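Local coordinates for protein A151R (African swine fever virus Georgia 2007/1, PDB 7CMA) that is a non-structural viral protein that binds a zinc ion through three cysteines and a histidine, its biochemical role not firmly established, at residues K51-N56 / I62-L67; T30-T35 / V40-Y45; Y22-N27 / I92-P97; H130-N133 / I137-T140. All blocks are in the same frame, centred on the assembly; numbering follows the deposited sequence.

Contact 1. Residues K51-N56 / I62-L67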
loop_
_atom_site.group_PDB
_atom_site.type_symbol
_atom_site.label_atom_id
_atom_site.label_comp_id
_atom_site.label_asym_id
_atom_site.label_seq_id
_atom_site.Cartn_x
_atom_site.Cartn_y
_atom_site.Cartn_z
ATOM N N LYS A 51 -15.333 -2.572 30.382
ATOM C CA LYS A 51 -15.365 -1.401 31.295
ATOM C C LYS A 51 -14.394 -0.338 30.778
ATOM O O LYS A 51 -13.272 -0.706 30.365
ATOM C CB LYS A 51 -15.006 -1.830 32.721
ATOM C CG LYS A 51 -16.187 -2.277 33.569
ATOM C CD LYS A 51 -16.539 -3.737 33.404
ATOM C CE LYS A 51 -17.434 -4.253 34.509
ATOM N NZ LYS A 51 -18.077 -5.534 34.134
ATOM N N TYR A 52 -14.840 0.919 30.765
ATOM C CA TYR A 52 -14.057 2.091 30.293
ATOM C C TYR A 52 -13.626 2.923 31.505
ATOM O O TYR A 52 -14.493 3.586 32.109
ATOM C CB TYR A 52 -14.883 2.915 29.302
ATOM C CG TYR A 52 -14.217 4.176 28.809
ATOM C CD1 TYR A 52 -12.962 4.138 28.221
ATOM C CD2 TYR A 52 -14.876 5.395 28.848
ATOM C CE1 TYR A 52 -12.356 5.287 27.737
ATOM C CE2 TYR A 52 -14.283 6.553 28.369
ATOM C CZ TYR A 52 -13.018 6.498 27.811
ATOM O OH TYR A 52 -12.434 7.626 27.313
ATOM N N PHE A 53 -12.372 2.735 31.936
ATOM C CA PHE A 53 -11.713 3.496 33.032
ATOM C C PHE A 53 -11.043 4.742 32.448
ATOM O O PHE A 53 -10.204 4.604 31.536
ATOM C CB PHE A 53 -10.674 2.630 33.750
ATOM C CG PHE A 53 -11.154 1.261 34.158
ATOM C CD1 PHE A 53 -11.879 1.081 35.328
ATOM C CD2 PHE A 53 -10.817 0.142 33.414
ATOM C CE1 PHE A 53 -12.298 -0.184 35.713
ATOM C CE2 PHE A 53 -11.258 -1.119 33.790
ATOM C CZ PHE A 53 -12.014 -1.276 34.927
ATOM N N THR A 54 -11.371 5.913 32.994
ATOM C CA THR A 54 -10.687 7.190 32.658
ATOM C C THR A 54 -9.830 7.626 33.851
ATOM O O THR A 54 -10.285 7.441 34.998
ATOM C CB THR A 54 -11.710 8.251 32.238
ATOM O OG1 THR A 54 -12.349 7.777 31.052
ATOM C CG2 THR A 54 -11.092 9.609 31.987
ATOM N N PHE A 55 -8.587 8.047 33.588
ATOM C CA PHE A 55 -7.571 8.415 34.609
ATOM C C PHE A 55 -7.279 9.919 34.520
ATOM O O PHE A 55 -7.494 10.510 33.450
ATOM C CB PHE A 55 -6.295 7.592 34.418
ATOM C CG PHE A 55 -6.496 6.097 34.400
ATOM C CD1 PHE A 55 -6.788 5.400 35.565
ATOM C CD2 PHE A 55 -6.341 5.376 33.226
ATOM C CE1 PHE A 55 -6.935 4.020 35.550
ATOM C CE2 PHE A 55 -6.493 3.998 33.214
ATOM C CZ PHE A 55 -6.792 3.324 34.374
ATOM N N ASN A 56 -6.760 10.506 35.606
ATOM C CA ASN A 56 -6.229 11.896 35.601
ATOM C C ASN A 56 -4.700 11.849 35.469
ATOM O O ASN A 56 -4.159 10.746 35.237
ATOM C CB ASN A 56 -6.688 12.691 36.831
ATOM C CG ASN A 56 -6.140 12.172 38.145
ATOM O OD1 ASN A 56 -5.248 11.323 38.172
ATOM N ND2 ASN A 56 -6.674 12.677 39.244
ATOM N N ILE A 62 -10.744 8.114 37.791
ATOM C CA ILE A 62 -11.643 9.297 37.939
ATOM C C ILE A 62 -13.045 8.910 37.449
ATOM O O ILE A 62 -14.020 9.564 37.879
ATOM C CB ILE A 62 -11.066 10.517 37.184
ATOM C CG1 ILE A 62 -10.875 11.719 38.113
ATOM C CG2 ILE A 62 -11.916 10.872 35.973
ATOM C CD1 ILE A 62 -10.534 13.005 37.392
ATOM N N SER A 63 -13.148 7.789 36.721
ATOM C CA SER A 63 -14.419 7.283 36.133
ATOM C C SER A 63 -14.326 5.770 35.891
ATOM O O SER A 63 -13.214 5.271 35.624
ATOM C CB SER A 63 -14.760 8.027 34.862
ATOM O OG SER A 63 -14.697 7.165 33.732
ATOM N N LYS A 64 -15.467 5.081 35.951
ATOM C CA LYS A 64 -15.619 3.654 35.565
ATOM C C LYS A 64 -17.000 3.459 34.933
ATOM O O LYS A 64 -18.003 3.676 35.635
ATOM C CB LYS A 64 -15.444 2.751 36.790
ATOM C CG LYS A 64 -15.582 1.258 36.524
ATOM C CD LYS A 64 -15.986 0.458 37.748
ATOM C CE LYS A 64 -15.408 -0.941 37.759
ATOM N NZ LYS A 64 -16.464 -1.971 37.902
ATOM N N GLU A 65 -17.040 3.112 33.644
ATOM C CA GLU A 65 -18.305 3.006 32.873
ATOM C C GLU A 65 -18.455 1.580 32.341
ATOM O O GLU A 65 -17.578 1.137 31.571
ATOM C CB GLU A 65 -18.317 4.026 31.735
ATOM C CG GLU A 65 -19.668 4.154 31.059
ATOM C CD GLU A 65 -19.669 5.032 29.819
ATOM O OE1 GLU A 65 -20.397 4.699 28.864
ATOM O OE2 GLU A 65 -18.913 6.026 29.799
ATOM N N ASP A 66 -19.522 0.888 32.745
ATOM C CA ASP A 66 -19.922 -0.408 32.143
ATOM C C ASP A 66 -20.487 -0.136 30.748
ATOM O O ASP A 66 -21.528 0.543 30.659
ATOM C CB ASP A 66 -20.925 -1.153 33.023
ATOM C CG ASP A 66 -20.955 -2.645 32.751
ATOM O OD1 ASP A 66 -20.461 -3.051 31.681
ATOM O OD2 ASP A 66 -21.397 -3.393 33.644
ATOM N N LEU A 67 -19.729 -0.500 29.711
ATOM C CA LEU A 67 -20.126 -0.331 28.286
ATOM C C LEU A 67 -21.259 -1.309 27.952
ATOM O O LEU A 67 -21.769 -1.253 26.818
ATOM C CB LEU A 67 -18.902 -0.576 27.396
ATOM C CG LEU A 67 -18.061 0.657 27.057
ATOM C CD1 LEU A 67 -18.433 1.845 27.932
ATOM C CD2 LEU A 67 -16.578 0.348 27.182
#

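Contact 2. Residues T30-T35 / V40-Y45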
loop_
_atom_site.group_PDB
_atom_site.type_symbol
_atom_site.label_atom_id
_atom_site.label_comp_id
_atom_site.label_asym_id
_atom_site.label_seq_id
_atom_site.Cartn_x
_atom_site.Cartn_y
_atom_site.Cartn_z
ATOM N N THR A 30 -7.750 -6.254 26.693
ATOM C CA THR A 30 -7.388 -5.006 27.421
ATOM C C THR A 30 -6.546 -4.099 26.523
ATOM O O THR A 30 -5.629 -4.601 25.850
ATOM C CB THR A 30 -6.698 -5.319 28.758
ATOM O OG1 THR A 30 -6.287 -4.086 29.345
ATOM C CG2 THR A 30 -5.501 -6.232 28.620
ATOM N N ILE A 31 -6.885 -2.808 26.504
ATOM C CA ILE A 31 -6.236 -1.764 25.661
ATOM C C ILE A 31 -6.086 -0.496 26.505
ATOM O O ILE A 31 -7.090 -0.066 27.122
ATOM C CB ILE A 31 -7.048 -1.502 24.379
ATOM C CG1 ILE A 31 -7.011 -2.706 23.430
ATOM C CG2 ILE A 31 -6.578 -0.227 23.698
ATOM C CD1 ILE A 31 -7.214 -2.350 21.971
ATOM N N LEU A 32 -4.866 0.035 26.568
ATOM C CA LEU A 32 -4.555 1.347 27.186
ATOM C C LEU A 32 -4.546 2.428 26.099
ATOM O O LEU A 32 -3.968 2.186 25.022
ATOM C CB LEU A 32 -3.201 1.247 27.896
ATOM C CG LEU A 32 -3.161 0.303 29.096
ATOM C CD1 LEU A 32 -1.749 0.193 29.659
ATOM C CD2 LEU A 32 -4.131 0.755 30.176
ATOM N N LEU A 33 -5.226 3.545 26.353
ATOM C CA LEU A 33 -5.237 4.732 25.462
ATOM C C LEU A 33 -4.244 5.769 25.998
ATOM O O LEU A 33 -4.309 6.082 27.205
ATOM C CB LEU A 33 -6.662 5.290 25.408
ATOM C CG LEU A 33 -7.656 4.482 24.568
ATOM C CD1 LEU A 33 -8.128 3.246 25.316
ATOM C CD2 LEU A 33 -8.846 5.339 24.165
ATOM N N LEU A 34 -3.277 6.174 25.169
ATOM C CA LEU A 34 -2.198 7.113 25.573
ATOM C C LEU A 34 -2.271 8.384 24.712
ATOM O O LEU A 34 -2.435 8.261 23.478
ATOM C CB LEU A 34 -0.844 6.408 25.438
ATOM C CG LEU A 34 -0.587 5.283 26.441
ATOM C CD1 LEU A 34 -0.914 3.928 25.831
ATOM C CD2 LEU A 34 0.855 5.311 26.940
ATOM N N THR A 35 -2.179 9.554 25.350
ATOM C CA THR A 35 -2.042 10.876 24.678
ATOM C C THR A 35 -0.707 11.514 25.097
ATOM O O THR A 35 -0.439 11.565 26.310
ATOM C CB THR A 35 -3.254 11.773 24.973
ATOM O OG1 THR A 35 -4.413 11.179 24.391
ATOM C CG2 THR A 35 -3.097 13.177 24.426
ATOM N N VAL A 40 -4.430 7.757 29.549
ATOM C CA VAL A 40 -5.578 8.662 29.850
ATOM C C VAL A 40 -6.839 7.814 30.032
ATOM O O VAL A 40 -7.746 8.269 30.748
ATOM C CB VAL A 40 -5.765 9.751 28.774
ATOM C CG1 VAL A 40 -4.626 10.759 28.796
ATOM C CG2 VAL A 40 -5.938 9.168 27.377
ATOM N N SER A 41 -6.836 6.582 29.513
ATOM C CA SER A 41 -8.013 5.680 29.596
ATOM C C SER A 41 -7.583 4.213 29.490
ATOM O O SER A 41 -6.423 3.943 29.088
ATOM C CB SER A 41 -9.043 6.026 28.547
ATOM O OG SER A 41 -8.501 6.893 27.571
ATOM N N GLU A 42 -8.531 3.308 29.744
ATOM C CA GLU A 42 -8.341 1.836 29.698
ATOM C C GLU A 42 -9.683 1.183 29.357
ATOM O O GLU A 42 -10.699 1.572 29.959
ATOM C CB GLU A 42 -7.811 1.320 31.040
ATOM C CG GLU A 42 -7.617 -0.190 31.079
ATOM C CD GLU A 42 -7.120 -0.748 32.404
ATOM O OE1 GLU A 42 -6.690 0.048 33.252
ATOM O OE2 GLU A 42 -7.183 -1.983 32.591
ATOM N N ILE A 43 -9.693 0.304 28.360
ATOM C CA ILE A 43 -10.858 -0.568 28.058
ATOM C C ILE A 43 -10.446 -2.021 28.283
ATOM O O ILE A 43 -9.419 -2.439 27.711
ATOM C CB ILE A 43 -11.383 -0.314 26.633
ATOM C CG1 ILE A 43 -11.968 1.096 26.512
ATOM C CG2 ILE A 43 -12.394 -1.377 26.233
ATOM C CD1 ILE A 43 -11.722 1.756 25.179
ATOM N N SER A 44 -11.074 -2.666 29.261
ATOM C CA SER A 44 -10.732 -4.049 29.677
ATOM C C SER A 44 -12.012 -4.871 29.820
ATOM O O SER A 44 -13.001 -4.337 30.334
ATOM C CB SER A 44 -9.930 -4.044 30.949
ATOM O OG SER A 44 -8.675 -3.425 30.738
ATOM N N TYR A 45 -12.008 -6.088 29.283
ATOM C CA TYR A 45 -13.098 -7.078 29.452
ATOM C C TYR A 45 -12.991 -7.699 30.848
ATOM O O TYR A 45 -11.979 -8.367 31.105
ATOM C CB TYR A 45 -13.031 -8.138 28.356
ATOM C CG TYR A 45 -14.271 -8.984 28.242
ATOM C CD1 TYR A 45 -15.426 -8.480 27.667
ATOM C CD2 TYR A 45 -14.314 -10.264 28.771
ATOM C CE1 TYR A 45 -16.573 -9.249 27.564
ATOM C CE2 TYR A 45 -15.452 -11.047 28.673
ATOM C CZ TYR A 45 -16.587 -10.535 28.072
ATOM O OH TYR A 45 -17.718 -11.292 27.992
#

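Contact 3. Residues Y22-N27 / I92-P97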
loop_
_atom_site.group_PDB
_atom_site.type_symbol
_atom_site.label_atom_id
_atom_site.label_comp_id
_atom_site.label_asym_id
_atom_site.label_seq_id
_atom_site.Cartn_x
_atom_site.Cartn_y
_atom_site.Cartn_z
ATOM N N TYR A 22 -9.889 -4.510 16.698
ATOM C CA TYR A 22 -10.935 -5.523 16.987
ATOM C C TYR A 22 -10.263 -6.822 17.437
ATOM O O TYR A 22 -10.662 -7.385 18.477
ATOM C CB TYR A 22 -11.829 -5.754 15.763
ATOM C CG TYR A 22 -12.734 -6.957 15.867
ATOM C CD1 TYR A 22 -13.837 -6.954 16.706
ATOM C CD2 TYR A 22 -12.436 -8.136 15.203
ATOM C CE1 TYR A 22 -14.655 -8.064 16.833
ATOM C CE2 TYR A 22 -13.234 -9.262 15.330
ATOM C CZ TYR A 22 -14.364 -9.217 16.126
ATOM O OH TYR A 22 -15.177 -10.310 16.242
ATOM N N HIS A 23 -9.299 -7.301 16.655
ATOM C CA HIS A 23 -8.606 -8.597 16.885
ATOM C C HIS A 23 -7.799 -8.513 18.184
ATOM O O HIS A 23 -7.912 -9.441 18.999
ATOM C CB HIS A 23 -7.741 -8.967 15.675
ATOM C CG HIS A 23 -8.535 -9.398 14.484
ATOM N ND1 HIS A 23 -9.709 -10.125 14.601
ATOM C CD2 HIS A 23 -8.354 -9.185 13.161
ATOM C CE1 HIS A 23 -10.214 -10.334 13.402
ATOM N NE2 HIS A 23 -9.402 -9.772 12.503
ATOM N N GLU A 24 -7.125 -7.381 18.415
ATOM C CA GLU A 24 -6.300 -7.146 19.630
ATOM C C GLU A 24 -7.203 -7.186 20.869
ATOM O O GLU A 24 -6.850 -7.906 21.827
ATOM C CB GLU A 24 -5.542 -5.820 19.517
ATOM C CG GLU A 24 -4.267 -5.921 18.697
ATOM C CD GLU A 24 -3.201 -6.827 19.293
ATOM O OE1 GLU A 24 -3.235 -7.046 20.514
ATOM O OE2 GLU A 24 -2.354 -7.319 18.534
ATOM N N LEU A 25 -8.387 -6.569 20.787
ATOM C CA LEU A 25 -9.378 -6.547 21.897
ATOM C C LEU A 25 -9.932 -7.962 22.131
ATOM O O LEU A 25 -10.124 -8.330 23.309
ATOM C CB LEU A 25 -10.500 -5.561 21.563
ATOM C CG LEU A 25 -10.547 -4.300 22.424
ATOM C CD1 LEU A 25 -11.906 -3.629 22.324
ATOM C CD2 LEU A 25 -10.215 -4.614 23.873
ATOM N N GLU A 26 -10.175 -8.721 21.055
ATOM C CA GLU A 26 -10.783 -10.078 21.132
ATOM C C GLU A 26 -9.747 -11.080 21.658
ATOM O O GLU A 26 -10.162 -12.124 22.188
ATOM C CB GLU A 26 -11.317 -10.518 19.767
ATOM C CG GLU A 26 -12.782 -10.174 19.546
ATOM C CD GLU A 26 -13.753 -10.840 20.509
ATOM O OE1 GLU A 26 -13.573 -12.040 20.796
ATOM O OE2 GLU A 26 -14.690 -10.156 20.964
ATOM N N ASN A 27 -8.456 -10.755 21.542
ATOM C CA ASN A 27 -7.346 -11.661 21.947
ATOM C C ASN A 27 -6.932 -11.346 23.388
ATOM O O ASN A 27 -7.046 -12.245 24.242
ATOM C CB ASN A 27 -6.156 -11.563 20.988
ATOM C CG ASN A 27 -6.455 -12.151 19.626
ATOM O OD1 ASN A 27 -7.446 -12.859 19.454
ATOM N ND2 ASN A 27 -5.623 -11.837 18.646
ATOM N N ILE A 92 -2.305 3.516 21.219
ATOM C CA ILE A 92 -2.945 2.503 22.094
ATOM C C ILE A 92 -1.933 1.399 22.399
ATOM O O ILE A 92 -1.074 1.109 21.537
ATOM C CB ILE A 92 -4.239 1.962 21.456
ATOM C CG1 ILE A 92 -3.973 1.271 20.116
ATOM C CG2 ILE A 92 -5.270 3.073 21.324
ATOM C CD1 ILE A 92 -5.023 0.252 19.744
ATOM N N TRP A 93 -1.998 0.860 23.613
ATOM C CA TRP A 93 -1.238 -0.351 24.013
ATOM C C TRP A 93 -2.214 -1.517 24.191
ATOM O O TRP A 93 -3.138 -1.384 24.998
ATOM C CB TRP A 93 -0.445 -0.073 25.294
ATOM C CG TRP A 93 0.267 -1.275 25.825
ATOM C CD1 TRP A 93 -0.254 -2.241 26.637
ATOM C CD2 TRP A 93 1.609 -1.693 25.512
ATOM N NE1 TRP A 93 0.674 -3.223 26.857
ATOM C CE2 TRP A 93 1.806 -2.943 26.137
ATOM C CE3 TRP A 93 2.633 -1.174 24.711
ATOM C CZ2 TRP A 93 3.016 -3.631 26.056
ATOM C CZ3 TRP A 93 3.827 -1.855 24.632
ATOM C CH2 TRP A 93 4.012 -3.068 25.295
ATOM N N SER A 94 -1.966 -2.643 23.524
ATOM C CA SER A 94 -2.826 -3.844 23.687
ATOM C C SER A 94 -2.106 -4.899 24.532
ATOM O O SER A 94 -0.977 -5.281 24.168
ATOM C CB SER A 94 -3.247 -4.404 22.361
ATOM O OG SER A 94 -4.130 -5.502 22.547
ATOM N N GLY A 95 -2.806 -5.446 25.527
ATOM C CA GLY A 95 -2.350 -6.600 26.324
ATOM C C GLY A 95 -1.825 -6.173 27.686
ATOM O O GLY A 95 -2.045 -5.009 28.064
ATOM N N GLU A 96 -1.252 -7.117 28.439
ATOM C CA GLU A 96 -0.619 -6.860 29.763
ATOM C C GLU A 96 0.369 -5.702 29.624
ATOM O O GLU A 96 1.188 -5.687 28.704
ATOM C CB GLU A 96 0.066 -8.130 30.275
ATOM C CG GLU A 96 -0.170 -8.395 31.755
ATOM C CD GLU A 96 0.990 -8.017 32.662
ATOM O OE1 GLU A 96 1.667 -8.936 33.167
ATOM O OE2 GLU A 96 1.200 -6.808 32.881
ATOM N N PRO A 97 0.262 -4.654 30.469
ATOM C CA PRO A 97 1.103 -3.467 30.326
ATOM C C PRO A 97 2.603 -3.782 30.431
ATOM O O PRO A 97 3.401 -3.017 29.907
ATOM C CB PRO A 97 0.666 -2.559 31.487
ATOM C CG PRO A 97 -0.740 -3.019 31.811
ATOM C CD PRO A 97 -0.738 -4.508 31.535
#

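Contact 4. Residues H130-N133 / I137-T140. With ZN (zinc ion), chain C.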
loop_
_atom_site.group_PDB
_atom_site.type_symbol
_atom_site.label_atom_id
_atom_site.label_comp_id
_atom_site.label_asym_id
_atom_site.label_seq_id
_atom_site.Cartn_x
_atom_site.Cartn_y
_atom_site.Cartn_z
ATOM N N HIS A 130 5.715 2.504 28.030
ATOM C CA HIS A 130 6.056 3.867 27.528
ATOM C C HIS A 130 7.300 3.817 26.627
ATOM O O HIS A 130 7.331 4.569 25.632
ATOM C CB HIS A 130 6.225 4.845 28.694
ATOM C CG HIS A 130 5.069 4.850 29.632
ATOM N ND1 HIS A 130 4.000 5.716 29.483
ATOM C CD2 HIS A 130 4.761 4.042 30.669
ATOM C CE1 HIS A 130 3.108 5.468 30.421
ATOM N NE2 HIS A 130 3.540 4.430 31.142
ATOM N N ILE A 131 8.234 2.899 26.902
ATOM C CA ILE A 131 9.550 2.836 26.197
ATOM C C ILE A 131 9.336 2.402 24.737
ATOM O O ILE A 131 10.245 2.614 23.925
ATOM C CB ILE A 131 10.528 1.904 26.941
ATOM C CG1 ILE A 131 11.934 1.971 26.337
ATOM C CG2 ILE A 131 9.992 0.479 26.989
ATOM C CD1 ILE A 131 12.953 1.086 27.029
ATOM N N PHE A 132 8.169 1.839 24.415
ATOM C CA PHE A 132 7.871 1.324 23.052
ATOM C C PHE A 132 7.394 2.466 22.145
ATOM O O PHE A 132 7.328 2.264 20.924
ATOM C CB PHE A 132 6.849 0.189 23.123
ATOM C CG PHE A 132 7.401 -1.097 23.674
ATOM C CD1 PHE A 132 8.171 -1.931 22.879
ATOM C CD2 PHE A 132 7.299 -1.384 25.026
ATOM C CE1 PHE A 132 8.706 -3.099 23.398
ATOM C CE2 PHE A 132 7.860 -2.536 25.551
ATOM C CZ PHE A 132 8.566 -3.389 24.735
ATOM N N ASN A 133 7.202 3.660 22.713
ATOM C CA ASN A 133 6.762 4.873 21.974
ATOM C C ASN A 133 7.772 5.191 20.862
ATOM O O ASN A 133 7.334 5.574 19.779
ATOM C CB ASN A 133 6.569 6.056 22.922
ATOM C CG ASN A 133 5.969 7.266 22.247
ATOM O OD1 ASN A 133 6.519 8.363 22.334
ATOM N ND2 ASN A 133 4.826 7.084 21.606
ATOM N N ILE A 137 14.790 2.419 18.978
ATOM C CA ILE A 137 15.744 1.780 19.926
ATOM C C ILE A 137 15.513 0.271 19.971
ATOM O O ILE A 137 16.271 -0.397 20.668
ATOM C CB ILE A 137 15.568 2.422 21.314
ATOM C CG1 ILE A 137 14.248 2.038 21.977
ATOM C CG2 ILE A 137 15.729 3.929 21.237
ATOM C CD1 ILE A 137 14.049 2.667 23.327
ATOM N N TRP A 138 14.551 -0.241 19.209
ATOM C CA TRP A 138 14.155 -1.670 19.316
ATOM C C TRP A 138 14.799 -2.559 18.249
ATOM O O TRP A 138 14.825 -2.152 17.086
ATOM C CB TRP A 138 12.629 -1.781 19.371
ATOM C CG TRP A 138 12.107 -1.170 20.626
ATOM C CD1 TRP A 138 11.601 0.084 20.792
ATOM C CD2 TRP A 138 12.121 -1.776 21.926
ATOM N NE1 TRP A 138 11.280 0.293 22.103
ATOM C CE2 TRP A 138 11.590 -0.829 22.822
ATOM C CE3 TRP A 138 12.507 -3.029 22.410
ATOM C CZ2 TRP A 138 11.448 -1.098 24.178
ATOM C CZ3 TRP A 138 12.363 -3.293 23.750
ATOM C CH2 TRP A 138 11.851 -2.334 24.620
ATOM N N CYS A 139 15.289 -3.734 18.654
ATOM C CA CYS A 139 15.957 -4.698 17.737
ATOM C C CYS A 139 14.975 -5.160 16.659
ATOM O O CYS A 139 13.925 -5.674 17.026
ATOM C CB CYS A 139 16.492 -5.871 18.548
ATOM S SG CYS A 139 17.108 -7.276 17.588
ATOM N N THR A 140 15.339 -5.008 15.388
ATOM C CA THR A 140 14.412 -5.321 14.275
ATOM C C THR A 140 14.351 -6.822 14.017
ATOM O O THR A 140 13.517 -7.237 13.208
ATOM C CB THR A 140 14.875 -4.618 13.002
ATOM O OG1 THR A 140 16.147 -5.157 12.651
ATOM C CG2 THR A 140 14.970 -3.118 13.168
HETATM ZN ZN ZN C . 16.890 -8.848 19.337
#

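Contact 1. Residues K51-N56 / I62-L67
Y52 and E65 face each other as an antiparallel hydrogen-bonded pair: Y52 N gives a bond to E65 O (2.9 Å), and E65 N returns one to Y52 O (3.0 Å). Next along the ladder T54 N reaches S63 O, a longer bond of 3.3 Å. T54 O then takes I62 N at 2.9 Å and, weakly, S63 N; with I62 and S63 both facing T54, this is a classic beta bulge. On the face of Y52 and T54, S63 OG packs 3.5 Å from T54 CB. Y52 has CG anti to its backbone N (chi1 177°), which carries the ring off the neighbouring strand, and E65 OE2 comes near the ring edge at CD2, while L67 CD2 touches Y52 CB (3.7 Å). On the other face K64 lies alongside F53 and points the same way, its CG 3.7 Å from F53 CE1. K51, bent at chi2, holds a long salt bridge from NZ to D66 OD2 (4.0 Å). Both of these side chains are also fixed from outside: K51 NZ bonds to T49 OG1 and I46 O, D66 OD1 to T49 OG1 and K68 N. N56 OD1, at the turn, accepts from D60 N. The hairpin 49-55/61-66 is thus joined mainly by its backbone; the long K51-D66 pair probably adds little, since both groups have closer partners such as T49.

Contact 2. Residues T30-T35 / V40-Y45
A beta hairpin of strands 30-35 and 38-46, in the middle of the five-stranded antiparallel sheet, brings I31 opposite I43 and L33 opposite S41. I31 N binds I43 O (2.8 Å) and I43 N binds I31 O (2.9 Å). L33 N goes to S41 O at 3.0 Å, whereas L33 O receives V40 N (2.9 Å) and, weakly, S41 N. On the face of T30, L32 and E42, polar groups form a relay: T30 OG1, anti to the backbone N (chi1 175°), donates to S44 OG at 2.8 Å, and S44 OG donates to the anti lone pair of E42 OE2, also at 2.8 Å. The extended E42 chain runs beside L32, whose CD2 rests 3.7 Å from E42 CG. The opposite face is apolar apart from S41: the L33 and I43 side chains cross at an angle, meeting CD1 to CD1 at 3.9 Å, and S41 OG sits against L33 CB. Helix 72-84 covers this side, W82 on L33 and I75 and I79 on I43. With V40 and S41 both facing L33, the loop end of the hairpin has the classic beta bulge, an irregularity typical of antiparallel sheets.

Contact 3. Residues Y22-N27 / I92-P97
E24 turns its CG anti to the carbonyl carbon; the chain then bends at chi2 (-64°), and a small chi3 (-23°) turns OE1 back to the side of CB. S94, with OG anti to the backbone N, reaches out from the strand and meets OE1 and CB together. The result is one short hydrogen bond, S94 OG to E24 OE1, 2.7 Å. The hydroxyl approaches on the anti side of OE1, 22° out of the carboxylate plane. Because OE1 is turned back, S94 OG also lies against the stem of the glutamate, 3.4 Å from E24 CB, and S94 CB stands 3.2 Å from E24 OE1, so the serine is tucked into the curve of the side chain rather than merely touching its end. The other carboxylate oxygen, E24 OE2, is hydrogen-bonded to Y146 OH, and the two partners together restrain the rotation of the group. S94 itself is positioned by its backbone, S94 N bonding to S153 OG. Just beyond, G95 carries on the backbone pairing with T30. A local bond from W93 NE1 to E96 O (3.1 Å), with the acceptor in the indole plane, closes the turn after the strand. L25, next to E24, packs on I31 and I75. Between these segments of helix 3-28 and strand 90-94 the link is therefore one hydrogen bond, S94 OG to E24 OE1, and two hydroxyls at one carboxylate would be expected to stabilise its charged form.

Contact 4. Residues H130-N133 / I137-T140
The short 3-10 turn 130-132, closed by N133 N to H130 O, faces the irregular segment 137-140, with the CA atoms of F132 and W138 still 7.9 Å apart, so side chains bridge most of the gap. W138 is central. Its NE1 donates to the backbone carbonyl I131 O at 3.1 Å; the acceptor lies in the indole plane, while the donor stands above the carbonyl plane of I131. The six-membered ring of W138 makes an offset stack with F132, the ring centroids 4.1 Å apart and the planes within 10° of parallel. The NE1 bond and the stack together restrain the rotation of the indole. F132 CE1 sits over one indole face toward the rim, and F132 CZ comes within 3.5 Å of W138 CH2. I131 adds its branches: CG2 meets W138 CZ2 at 3.5 Å, and CG1, anti to the backbone N (chi1 -173°), packs 3.7 Å from I137 CD1. C139, the next residue after W138, gives SG to the zinc ion at 2.4 Å, in a site completed by H109, C116 and C142. The stack thus lies one residue before a metal ligand. Around it, strand 99-104 supplies I101 to I131, F132 and W138, and strand 107-109 pairs Y108 with the backbone of I137 and C139.

Contacts 1 and 2 are two hairpins of one five-stranded sheet, joined where strands 38-46 and 49-55 pair, F53 O to E42 N. Each has a classic bulge, but contact 2 is buried, with an apolar face under helix 72-84, whereas contact 1 lies at the outer edge and carries charged side chains. Contact 3, a surface contact, reaches the same sheet at strand 90-94, with one side-chain hydrogen bond, given by the strand to helix 3-28, in place of a strand ladder; strand 90-94 pairs with strand 30-35 of contact 2. Contact 4, partly buried and about 28 Å from contact 1 between centres, belongs to the zinc-binding part and relies on aromatic stacking; W93 against F132 links it to contact 3.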